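Glycogen synthase (Cyanobacterium sp. CLg1, PDB 6GNF) belongs to the starch and bacterial glycogen synthase family, two-domain glycosyltransferases, and holds ADP and a glycan in the cleft between its domains. Local coordinates at residues 426-434 / 469-477. Numbering follows the deposited sequence.
With AC1 (4,6-dideoxy-4-{[(1S,4R,5S,6S)-4,5,6-trihydroxy-3-(hydroxymethyl)cyclohex-2-en-1-yl]amino}-alpha-D-glucopyranose), chain D.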
ATOM      1  N   TYR A 426     -15.271  14.474  -8.264  1.00 68.87           N
ATOM      2  CA  TYR A 426     -13.929  14.672  -7.748  1.00 68.16           C
ATOM      3  C   TYR A 426     -13.525  13.565  -6.772  1.00 66.69           C
ATOM      4  O   TYR A 426     -14.339  13.094  -5.983  1.00 66.50           O
ATOM      5  CB  TYR A 426     -13.845  16.038  -7.068  1.00 69.09           C
ATOM      6  CG  TYR A 426     -14.122  17.193  -8.007  1.00 70.78           C
ATOM      7  CD1 TYR A 426     -13.185  17.574  -8.958  1.00 71.44           C
ATOM      8  CD2 TYR A 426     -15.325  17.890  -7.956  1.00 73.03           C
ATOM      9  CE1 TYR A 426     -13.430  18.625  -9.828  1.00 74.08           C
ATOM     10  CE2 TYR A 426     -15.585  18.943  -8.823  1.00 75.97           C
ATOM     11  CZ  TYR A 426     -14.635  19.313  -9.757  1.00 76.98           C
ATOM     12  OH  TYR A 426     -14.891  20.371 -10.617  1.00 78.65           O
ATOM     13  N   CYS A 427     -12.255  13.178  -6.835  1.00 66.16           N
ATOM     14  CA  CYS A 427     -11.661  12.224  -5.901  1.00 66.33           C
ATOM     15  C   CYS A 427     -10.785  12.985  -4.903  1.00 65.60           C
ATOM     16  O   CYS A 427      -9.737  13.515  -5.258  1.00 64.92           O
ATOM     17  CB  CYS A 427     -10.835  11.200  -6.668  1.00 65.09           C
ATOM     18  SG  CYS A 427      -9.853  10.119  -5.626  1.00 68.39           S
ATOM     19  N   LEU A 428     -11.224  13.021  -3.650  1.00 66.17           N
ATOM     20  CA  LEU A 428     -10.636  13.879  -2.628  1.00 66.58           C
ATOM     21  C   LEU A 428      -9.668  13.101  -1.742  1.00 66.24           C
ATOM     22  O   LEU A 428     -10.078  12.165  -1.049  1.00 65.04           O
ATOM     23  CB  LEU A 428     -11.762  14.463  -1.781  1.00 69.06           C
ATOM     24  CG  LEU A 428     -11.453  15.563  -0.771  1.00 71.91           C
ATOM     25  CD1 LEU A 428     -11.059  16.844  -1.479  1.00 73.42           C
ATOM     26  CD2 LEU A 428     -12.666  15.804   0.116  1.00 74.41           C
ATOM     27  N   MET A 429      -8.382  13.470  -1.791  1.00 66.23           N
ATOM     28  CA  MET A 429      -7.335  12.794  -1.017  1.00 63.02           C
ATOM     29  C   MET A 429      -6.462  13.784  -0.240  1.00 62.98           C
ATOM     30  O   MET A 429      -5.368  14.138  -0.686  1.00 62.16           O
ATOM     31  CB  MET A 429      -6.444  11.972  -1.947  1.00 61.82           C
ATOM     32  CG  MET A 429      -7.196  10.954  -2.789  1.00 61.15           C
ATOM     33  SD  MET A 429      -6.085  10.017  -3.847  1.00 59.32           S
ATOM     34  CE  MET A 429      -5.192   9.061  -2.638  1.00 57.00           C
ATOM     35  N   PRO A 430      -6.911  14.189   0.960  1.00 63.08           N
ATOM     36  CA  PRO A 430      -6.153  15.109   1.803  1.00 63.73           C
ATOM     37  C   PRO A 430      -5.081  14.395   2.629  1.00 61.92           C
ATOM     38  O   PRO A 430      -5.053  14.517   3.857  1.00 61.01           O
ATOM     39  CB  PRO A 430      -7.238  15.699   2.704  1.00 65.93           C
ATOM     40  CG  PRO A 430      -8.192  14.574   2.885  1.00 65.61           C
ATOM     41  CD  PRO A 430      -8.198  13.824   1.579  1.00 64.68           C
ATOM     42  N   SER A 431      -4.206  13.658   1.951  1.00 59.72           N
ATOM     43  CA  SER A 431      -3.190  12.867   2.625  1.00 58.94           C
ATOM     44  C   SER A 431      -2.110  13.753   3.239  1.00 59.75           C
ATOM     45  O   SER A 431      -1.717  14.758   2.657  1.00 61.58           O
ATOM     46  CB  SER A 431      -2.547  11.873   1.651  1.00 56.78           C
ATOM     47  OG  SER A 431      -3.522  11.007   1.098  1.00 54.65           O
ATOM     48  N   ARG A 432      -1.631  13.364   4.417  1.00 60.03           N
ATOM     49  CA  ARG A 432      -0.505  14.030   5.063  1.00 61.21           C
ATOM     50  C   ARG A 432       0.829  13.533   4.512  1.00 60.29           C
ATOM     51  O   ARG A 432       1.814  14.260   4.515  1.00 61.57           O
ATOM     52  CB  ARG A 432      -0.562  13.829   6.576  1.00 62.48           C
ATOM     53  CG  ARG A 432      -1.750  14.525   7.227  1.00 63.92           C
ATOM     54  CD  ARG A 432      -1.695  14.438   8.740  1.00 65.05           C
ATOM     55  NE  ARG A 432      -2.710  15.290   9.370  1.00 68.82           N
ATOM     56  CZ  ARG A 432      -3.949  14.918   9.700  1.00 69.99           C
ATOM     57  NH1 ARG A 432      -4.383  13.685   9.477  1.00 69.97           N
ATOM     58  NH2 ARG A 432      -4.767  15.796  10.262  1.00 71.95           N
ATOM     59  N   PHE A 433       0.872  12.275   4.098  1.00 58.96           N
ATOM     60  CA  PHE A 433       1.965  11.752   3.280  1.00 57.52           C
ATOM     61  C   PHE A 433       1.390  10.621   2.426  1.00 56.89           C
ATOM     62  O   PHE A 433       0.420   9.966   2.831  1.00 54.90           O
ATOM     63  CB  PHE A 433       3.128  11.270   4.148  1.00 56.37           C
ATOM     64  CG  PHE A 433       2.731  10.257   5.182  1.00 56.40           C
ATOM     65  CD1 PHE A 433       2.221  10.660   6.409  1.00 58.39           C
ATOM     66  CD2 PHE A 433       2.862   8.895   4.929  1.00 54.64           C
ATOM     67  CE1 PHE A 433       1.853   9.728   7.367  1.00 57.58           C
ATOM     68  CE2 PHE A 433       2.493   7.956   5.881  1.00 54.26           C
ATOM     69  CZ  PHE A 433       1.983   8.375   7.101  1.00 56.10           C
ATOM     70  N   GLU A 434       1.961  10.404   1.243  1.00 56.21           N
ATOM     71  CA  GLU A 434       1.414   9.433   0.307  1.00 54.77           C
ATOM     72  C   GLU A 434       2.484   8.939  -0.655  1.00 55.55           C
ATOM     73  O   GLU A 434       2.756   9.589  -1.661  1.00 58.70           O
ATOM     74  CB  GLU A 434       0.240  10.042  -0.466  1.00 55.98           C
ATOM     75  CG  GLU A 434      -0.660   9.011  -1.125  1.00 55.17           C
ATOM     76  CD  GLU A 434      -1.398   8.169  -0.114  1.00 56.28           C
ATOM     77  OE1 GLU A 434      -2.302   8.728   0.542  1.00 58.94           O
ATOM     78  OE2 GLU A 434      -1.084   6.963   0.021  1.00 56.16           O
ATOM     79  N   LEU A 469      -4.197  20.528  -6.906  1.00 68.73           N
ATOM     80  CA  LEU A 469      -3.484  20.339  -5.649  1.00 68.94           C
ATOM     81  C   LEU A 469      -4.053  21.235  -4.551  1.00 70.79           C
ATOM     82  O   LEU A 469      -4.358  22.408  -4.789  1.00 74.11           O
ATOM     83  CB  LEU A 469      -2.000  20.667  -5.809  1.00 69.35           C
ATOM     84  CG  LEU A 469      -1.193  19.851  -6.814  1.00 69.46           C
ATOM     85  CD1 LEU A 469       0.292  20.180  -6.668  1.00 70.40           C
ATOM     86  CD2 LEU A 469      -1.418  18.358  -6.640  1.00 68.23           C
ATOM     87  N   MET A 470      -4.133  20.677  -3.348  1.00 70.39           N
ATOM     88  CA  MET A 470      -4.444  21.437  -2.146  1.00 72.39           C
ATOM     89  C   MET A 470      -3.169  22.110  -1.649  1.00 74.02           C
ATOM     90  O   MET A 470      -2.085  21.907  -2.197  1.00 73.44           O
ATOM     91  CB  MET A 470      -4.889  20.501  -1.023  1.00 73.08           C
ATOM     92  CG  MET A 470      -6.030  19.566  -1.343  1.00 72.60           C
ATOM     93  SD  MET A 470      -6.197  18.332  -0.047  1.00 70.69           S
ATOM     94  CE  MET A 470      -7.577  17.407  -0.714  1.00 70.85           C
ATOM     95  N   ASN A 471      -3.294  22.876  -0.571  1.00 74.57           N
ATOM     96  CA  ASN A 471      -2.123  23.239   0.206  1.00 75.53           C
ATOM     97  C   ASN A 471      -1.771  22.053   1.098  1.00 73.81           C
ATOM     98  O   ASN A 471      -2.551  21.108   1.222  1.00 75.10           O
ATOM     99  CB  ASN A 471      -2.375  24.500   1.035  1.00 77.50           C
ATOM    100  CG  ASN A 471      -2.476  25.753   0.185  1.00 80.72           C
ATOM    101  OD1 ASN A 471      -1.991  25.797  -0.941  1.00 80.97           O
ATOM    102  ND2 ASN A 471      -3.083  26.796   0.743  1.00 83.13           N
ATOM    103  N   LYS A 472      -0.593  22.100   1.704  1.00 73.39           N
ATOM    104  CA  LYS A 472      -0.086  21.001   2.526  1.00 72.05           C
ATOM    105  C   LYS A 472      -0.963  20.754   3.754  1.00 71.48           C
ATOM    106  O   LYS A 472      -1.356  21.690   4.430  1.00 74.63           O
ATOM    107  CB  LYS A 472       1.343  21.324   2.972  1.00 72.87           C
ATOM    108  CG  LYS A 472       2.042  20.211   3.724  1.00 72.57           C
ATOM    109  CD  LYS A 472       3.363  20.701   4.294  1.00 74.18           C
ATOM    110  CE  LYS A 472       4.041  19.625   5.122  1.00 72.70           C
ATOM    111  NZ  LYS A 472       4.444  18.457   4.286  1.00 71.38           N
ATOM    112  N   ILE A 473      -1.255  19.490   4.033  1.00 69.89           N
ATOM    113  CA  ILE A 473      -1.996  19.111   5.233  1.00 71.01           C
ATOM    114  C   ILE A 473      -0.967  18.842   6.325  1.00 73.22           C
ATOM    115  O   ILE A 473      -0.216  17.882   6.225  1.00 73.72           O
ATOM    116  CB  ILE A 473      -2.856  17.844   5.012  1.00 69.79           C
ATOM    117  CG1 ILE A 473      -3.694  17.954   3.727  1.00 69.12           C
ATOM    118  CG2 ILE A 473      -3.753  17.586   6.218  1.00 69.82           C
ATOM    119  CD1 ILE A 473      -4.676  19.106   3.695  1.00 71.11           C
ATOM    120  N   PRO A 474      -0.919  19.694   7.360  1.00 77.97           N
ATOM    121  CA  PRO A 474       0.200  19.596   8.297  1.00 80.36           C
ATOM    122  C   PRO A 474       0.160  18.342   9.160  1.00 82.99           C
ATOM    123  O   PRO A 474      -0.918  17.887   9.543  1.00 85.98           O
ATOM    124  CB  PRO A 474       0.065  20.859   9.149  1.00 82.84           C
ATOM    125  CG  PRO A 474      -1.367  21.253   9.050  1.00 83.64           C
ATOM    126  CD  PRO A 474      -1.890  20.735   7.744  1.00 81.15           C
ATOM    127  N   MET A 475       1.341  17.791   9.438  1.00 84.59           N
ATOM    128  CA  MET A 475       1.486  16.602  10.270  1.00 84.48           C
ATOM    129  C   MET A 475       1.380  16.977  11.742  1.00 87.87           C
ATOM    130  O   MET A 475       1.618  18.123  12.097  1.00 89.90           O
ATOM    131  CB  MET A 475       2.852  15.949  10.023  1.00 84.08           C
ATOM    132  CG  MET A 475       2.948  15.137   8.746  1.00 81.87           C
ATOM    133  SD  MET A 475       2.230  13.488   8.922  1.00 84.20           S
ATOM    134  CE  MET A 475       3.492  12.626   9.848  1.00 82.57           C
ATOM    135  N   PRO A 476       1.081  15.993  12.610  1.00 91.70           N
ATOM    136  CA  PRO A 476       1.181  16.235  14.054  1.00 98.44           C
ATOM    137  C   PRO A 476       2.613  16.621  14.440  1.00103.76           C
ATOM    138  O   PRO A 476       3.548  16.151  13.793  1.00104.88           O
ATOM    139  CB  PRO A 476       0.800  14.876  14.675  1.00 96.16           C
ATOM    140  CG  PRO A 476       0.181  14.073  13.578  1.00 91.95           C
ATOM    141  CD  PRO A 476       0.776  14.585  12.305  1.00 89.92           C
ATOM    142  N   LYS A 477       2.793  17.448  15.471  1.00111.52           N
ATOM    143  CA  LYS A 477       4.146  17.894  15.851  1.00115.68           C
ATOM    144  C   LYS A 477       5.093  16.742  16.195  1.00118.64           C
ATOM    145  O   LYS A 477       6.302  16.881  16.019  1.00121.06           O
ATOM    146  CB  LYS A 477       4.101  18.913  16.998  1.00120.34           C
ATOM    147  CG  LYS A 477       3.625  20.279  16.535  1.00123.33           C
ATOM    148  CD  LYS A 477       3.605  21.376  17.583  1.00131.14           C
ATOM    149  CE  LYS A 477       4.946  22.055  17.806  1.00135.49           C
ATOM    150  NZ  LYS A 477       5.592  22.651  16.605  1.00136.98           N
TER
HETATM  151  C1  AC1 D   3       0.570  -1.958   4.773  1.00 62.34           C
HETATM  152  O2  AC1 D   3       2.987  -2.061   4.485  1.00 58.64           O
HETATM  153  C2  AC1 D   3       1.748  -1.736   3.823  1.00 61.16           C
HETATM  154  C4A AC1 D   3       1.097   3.090  -1.681  1.00 50.53           C
HETATM  155  C3  AC1 D   3       1.781  -0.304   3.284  1.00 59.84           C
HETATM  156  O3  AC1 D   3       2.796  -0.258   2.276  1.00 59.98           O
HETATM  157  C4  AC1 D   3       0.410   0.128   2.718  1.00 59.69           C
HETATM  158  N4A AC1 D   3       0.370   1.504   2.171  1.00 53.32           N
HETATM  159  C5  AC1 D   3      -0.619  -0.070   3.842  1.00 60.63           C
HETATM  160  O5  AC1 D   3      -0.654  -1.452   4.220  1.00 64.51           O
HETATM  161  C6  AC1 D   3      -2.030   0.328   3.443  1.00 63.55           C
HETATM  162  C1B AC1 D   3       1.231   2.027   1.107  1.00 49.71           C
HETATM  163  C2B AC1 D   3       1.032   3.538   0.784  1.00 51.61           C
HETATM  164  O2B AC1 D   3       0.157   4.207   1.686  1.00 50.03           O
HETATM  165  C3B AC1 D   3       0.450   3.867  -0.572  1.00 48.80           C
HETATM  166  O3B AC1 D   3       0.663   5.251  -0.848  1.00 51.50           O
HETATM  167  O4  AC1 D   3       0.318   3.341  -2.855  1.00 51.99           O
HETATM  168  C5B AC1 D   3       1.122   1.618  -1.359  1.00 47.20           C
HETATM  169  C7B AC1 D   3       1.131   1.154  -0.120  1.00 47.15           C
HETATM  170  C6B AC1 D   3       1.187   0.645  -2.493  1.00 44.05           C
HETATM  171  O6B AC1 D   3       2.375   0.946  -3.229  1.00 46.47           O
HETATM  172  O   HOH W   1      -0.280  17.165   2.819  1.00 54.88           O
HETATM  173  O   HOH W   2       1.612  16.861   4.872  1.00 59.74           O
HETATM  174  O   HOH W   3      -3.764  18.819   9.739  1.00 75.23           O
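Arg-432 lies against the irregular run Ile-473 to Pro-476 and illustrates how, in the C-terminal Rossmann-like domain of a GT-B glycosyltransferase, the loop leaving a central parallel strand is tied to a loop at the sheet's edge. Followed outward, its CB meets the sulfur of Met-475, SD lying 3.7 Å away. CG rests on CG2 of Ile-473, the two side chains crossing nearly at a right angle, and CD touches the carbonyl oxygen of Pro-474 and, about perpendicular to it, the Met-475 sulfur. The chain runs extended from CG to NE, and chi3 of 171° carries NE to within 3.2 Å of Pro-474 O. That oxygen sits in the guanidinium plane, at its edge, but the donor is tilted 33° from the carbonyl plane; Ile-473 CG2 covers one face. At the tip, NH2 reaches the same carbonyl through a water, while NH1 binds Asn-361 O and forms a salt bridge with Asp-366, so both ends of the group are fixed. Met-475, bent at chi2 and chi3, also brings SD to the edge of the Phe-433 ring, 3.8 Å from CD1, a Met-aromatic contact. Nearer the strand, the extended Met-470 sets CE against Leu-428 CD1 and CB of Pro-430, the centre of an inverse gamma turn. Two further waters link the backbones of Ser-431 and Arg-432 to Ile-473. Ser-431, just before the arginine, donates through OG to Glu-434 OE1; Glu-434 belongs to the ligand pocket, and its OE2 accepts a hydrogen bond from O3B of AC1 at 2.6 Å.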